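Local coordinates for PcaV transcriptional regulator (Streptomyces coelicolor, PDB 4FHT), which probably acts as a DNA-binding transcriptional regulator of the MarR family and binds the aromatic ligand 3,4-dihydroxybenzoate, at residues 41-46 with 62-67. Residues are numbered along the deposited sequence; the frame is centred on the assembly and turned at random.
With DHB (3,4-dihydroxybenzoic acid), chain D.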
loop_
_atom_site.group_PDB
_atom_site.type_symbol
_atom_site.label_atom_id
_atom_site.label_comp_id
_atom_site.label_asym_id
_atom_site.label_seq_id
_atom_site.Cartn_x
_atom_site.Cartn_y
_atom_site.Cartn_z
ATOM N N TYR B 41 -9.867 -7.780 9.482
ATOM C CA TYR B 41 -10.841 -6.939 10.169
ATOM C C TYR B 41 -11.938 -6.472 9.222
ATOM O O TYR B 41 -13.111 -6.432 9.594
ATOM C CB TYR B 41 -10.176 -5.724 10.829
ATOM C CG TYR B 41 -11.188 -4.758 11.407
ATOM C CD1 TYR B 41 -11.701 -4.943 12.686
ATOM C CD2 TYR B 41 -11.653 -3.675 10.663
ATOM C CE1 TYR B 41 -12.641 -4.071 13.212
ATOM C CE2 TYR B 41 -12.590 -2.803 11.179
ATOM C CZ TYR B 41 -13.078 -3.001 12.454
ATOM O OH TYR B 41 -14.008 -2.127 12.969
ATOM N N ALA B 42 -11.547 -6.105 8.004
ATOM C CA ALA B 42 -12.491 -5.623 7.001
ATOM C C ALA B 42 -13.550 -6.675 6.710
ATOM O O ALA B 42 -14.730 -6.357 6.546
ATOM C CB ALA B 42 -11.762 -5.244 5.724
ATOM N N VAL B 43 -13.122 -7.929 6.648
ATOM C CA VAL B 43 -14.036 -9.039 6.413
ATOM C C VAL B 43 -14.956 -9.218 7.616
ATOM O O VAL B 43 -16.168 -9.363 7.464
ATOM C CB VAL B 43 -13.270 -10.342 6.124
ATOM C CG1 VAL B 43 -14.223 -11.532 6.084
ATOM C CG2 VAL B 43 -12.505 -10.215 4.816
ATOM N N LEU B 44 -14.371 -9.189 8.810
ATOM C CA LEU B 44 -15.137 -9.266 10.048
ATOM C C LEU B 44 -16.195 -8.171 10.083
ATOM O O LEU B 44 -17.361 -8.428 10.381
ATOM C CB LEU B 44 -14.214 -9.139 11.264
ATOM C CG LEU B 44 -13.242 -10.291 11.524
ATOM C CD1 LEU B 44 -12.408 -10.016 12.762
ATOM C CD2 LEU B 44 -13.998 -11.595 11.674
ATOM N N ASN B 45 -15.781 -6.953 9.752
ATOM C CA ASN B 45 -16.682 -5.811 9.756
ATOM C C ASN B 45 -17.798 -5.926 8.722
ATOM O O ASN B 45 -18.926 -5.497 8.969
ATOM C CB ASN B 45 -15.903 -4.514 9.532
ATOM C CG ASN B 45 -16.784 -3.288 9.640
ATOM O OD1 ASN B 45 -17.129 -2.857 10.739
ATOM N ND2 ASN B 45 -17.163 -2.723 8.500
ATOM N N ALA B 46 -17.475 -6.500 7.566
ATOM C CA ALA B 46 -18.449 -6.650 6.491
ATOM C C ALA B 46 -19.569 -7.593 6.904
ATOM O O ALA B 46 -20.705 -7.459 6.451
ATOM C CB ALA B 46 -17.772 -7.147 5.224
ATOM N N VAL B 62 -15.064 -5.297 0.244
ATOM C CA VAL B 62 -13.875 -4.793 0.933
ATOM C C VAL B 62 -12.656 -4.629 0.027
ATOM O O VAL B 62 -11.586 -4.219 0.482
ATOM C CB VAL B 62 -13.496 -5.691 2.128
ATOM C CG1 VAL B 62 -14.641 -5.747 3.131
ATOM C CG2 VAL B 62 -13.134 -7.085 1.647
ATOM N N GLY B 63 -12.817 -4.947 -1.254
ATOM C CA GLY B 63 -11.740 -4.782 -2.214
ATOM C C GLY B 63 -10.657 -5.836 -2.094
ATOM O O GLY B 63 -9.474 -5.520 -1.977
ATOM N N LEU B 64 -11.067 -7.099 -2.124
ATOM C CA LEU B 64 -10.131 -8.216 -2.108
ATOM C C LEU B 64 -10.432 -9.153 -3.271
ATOM O O LEU B 64 -11.573 -9.581 -3.452
ATOM C CB LEU B 64 -10.212 -8.971 -0.780
ATOM C CG LEU B 64 -9.704 -8.221 0.453
ATOM C CD1 LEU B 64 -10.038 -8.979 1.728
ATOM C CD2 LEU B 64 -8.204 -7.987 0.348
ATOM N N ASP B 65 -9.407 -9.465 -4.059
ATOM C CA ASP B 65 -9.576 -10.334 -5.222
ATOM C C ASP B 65 -9.907 -11.764 -4.805
ATOM O O ASP B 65 -9.841 -12.098 -3.623
ATOM C CB ASP B 65 -8.336 -10.296 -6.125
ATOM C CG ASP B 65 -7.047 -10.593 -5.376
ATOM O OD1 ASP B 65 -7.000 -11.585 -4.617
ATOM O OD2 ASP B 65 -6.074 -9.831 -5.550
ATOM N N ARG B 66 -10.256 -12.593 -5.788
ATOM C CA ARG B 66 -10.699 -13.970 -5.555
ATOM C C ARG B 66 -9.804 -14.767 -4.609
ATOM O O ARG B 66 -10.279 -15.345 -3.634
ATOM C CB ARG B 66 -10.816 -14.724 -6.882
ATOM C CG ARG B 66 -11.944 -14.257 -7.781
ATOM C CD ARG B 66 -11.970 -15.059 -9.071
ATOM N NE ARG B 66 -12.152 -16.488 -8.824
ATOM C CZ ARG B 66 -12.094 -17.423 -9.767
ATOM N NH1 ARG B 66 -11.854 -17.084 -11.027
ATOM N NH2 ARG B 66 -12.273 -18.698 -9.451
ATOM N N SER B 67 -8.510 -14.798 -4.908
ATOM C CA SER B 67 -7.570 -15.588 -4.123
ATOM C C SER B 67 -7.389 -15.048 -2.705
ATOM O O SER B 67 -7.409 -15.810 -1.737
ATOM C CB SER B 67 -6.221 -15.682 -4.840
ATOM O OG SER B 67 -5.791 -14.409 -5.280
HETATM C C1 DHB D . -8.898 -1.810 6.571
HETATM C C2 DHB D . -7.816 -1.111 7.091
HETATM C C3 DHB D . -7.983 -0.296 8.203
HETATM O O3 DHB D . -6.916 0.402 8.725
HETATM C C4 DHB D . -9.230 -0.174 8.793
HETATM O O4 DHB D . -9.378 0.631 9.901
HETATM C C5 DHB D . -10.313 -0.869 8.276
HETATM C C6 DHB D . -10.148 -1.689 7.165
HETATM C C DHB D . -8.725 -2.690 5.377
HETATM O O1 DHB D . -7.616 -3.247 5.148
HETATM O O2 DHB D . -9.697 -2.883 4.601
#
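Val62 lays its CG1 methyl over the turn of helix 38-49 between Ala42 and Ala46, two alanines one helical turn apart. CG1 lies 3.9 Å from CB of Ala42 and 4.0 Å from CB of Ala46, and it also rests against the carbonyl O of Ala42, an oxygen already engaged by the backbone N of Ala46. With CG1 anti to its own carbonyl carbon (chi1 -60°), Val62 directs this branch at the helix, while Val62 CG2 lies a looser 4.5 Å from CG2 of Val43. The apolar contact continues from Val43 to Leu64: Val43 CG2 meets Leu64 CD1 at 4.1 Å, the two side chains crossing at about a right angle. Ile69 of helix 66-79 touches both side chains, and Val72 and Leu76 of that helix add to the packing on Val43. Helices 55-62 and 66-79 form the helix-turn-helix of the MarR-type winged-helix fold, and Gly63, with positive phi, is the first residue to leave the helical conformation after helix 55-62. Asp65 then takes the N-cap position of helix 66-79; its side chain caps a backbone N just beyond Ser67, while OD1 accepts a hydrogen bond from Ser67 OG at 3.1 Å, from above the carboxylate plane, and forms another with Thr68 OG1. Val62, at the end of helix 55-62, and Leu64, in the turn, pack on helix 38-49, and no hydrogen bond joins the two segments. The same helix also borders the 3,4-dihydroxybenzoate site: Ala42 CB lies 3.3 Å from carboxylate oxygen O2 of the ligand, and Tyr41 CD2 approaches ring carbon C5 at 3.9 Å. Arg18 of the second subunit, which hydrogen-bonds the ligand, also donates to the carbonyl oxygens of Val62 and Gly63, linking the bound acid to the end of helix 55-62 and the first turn residue across the dimer interface.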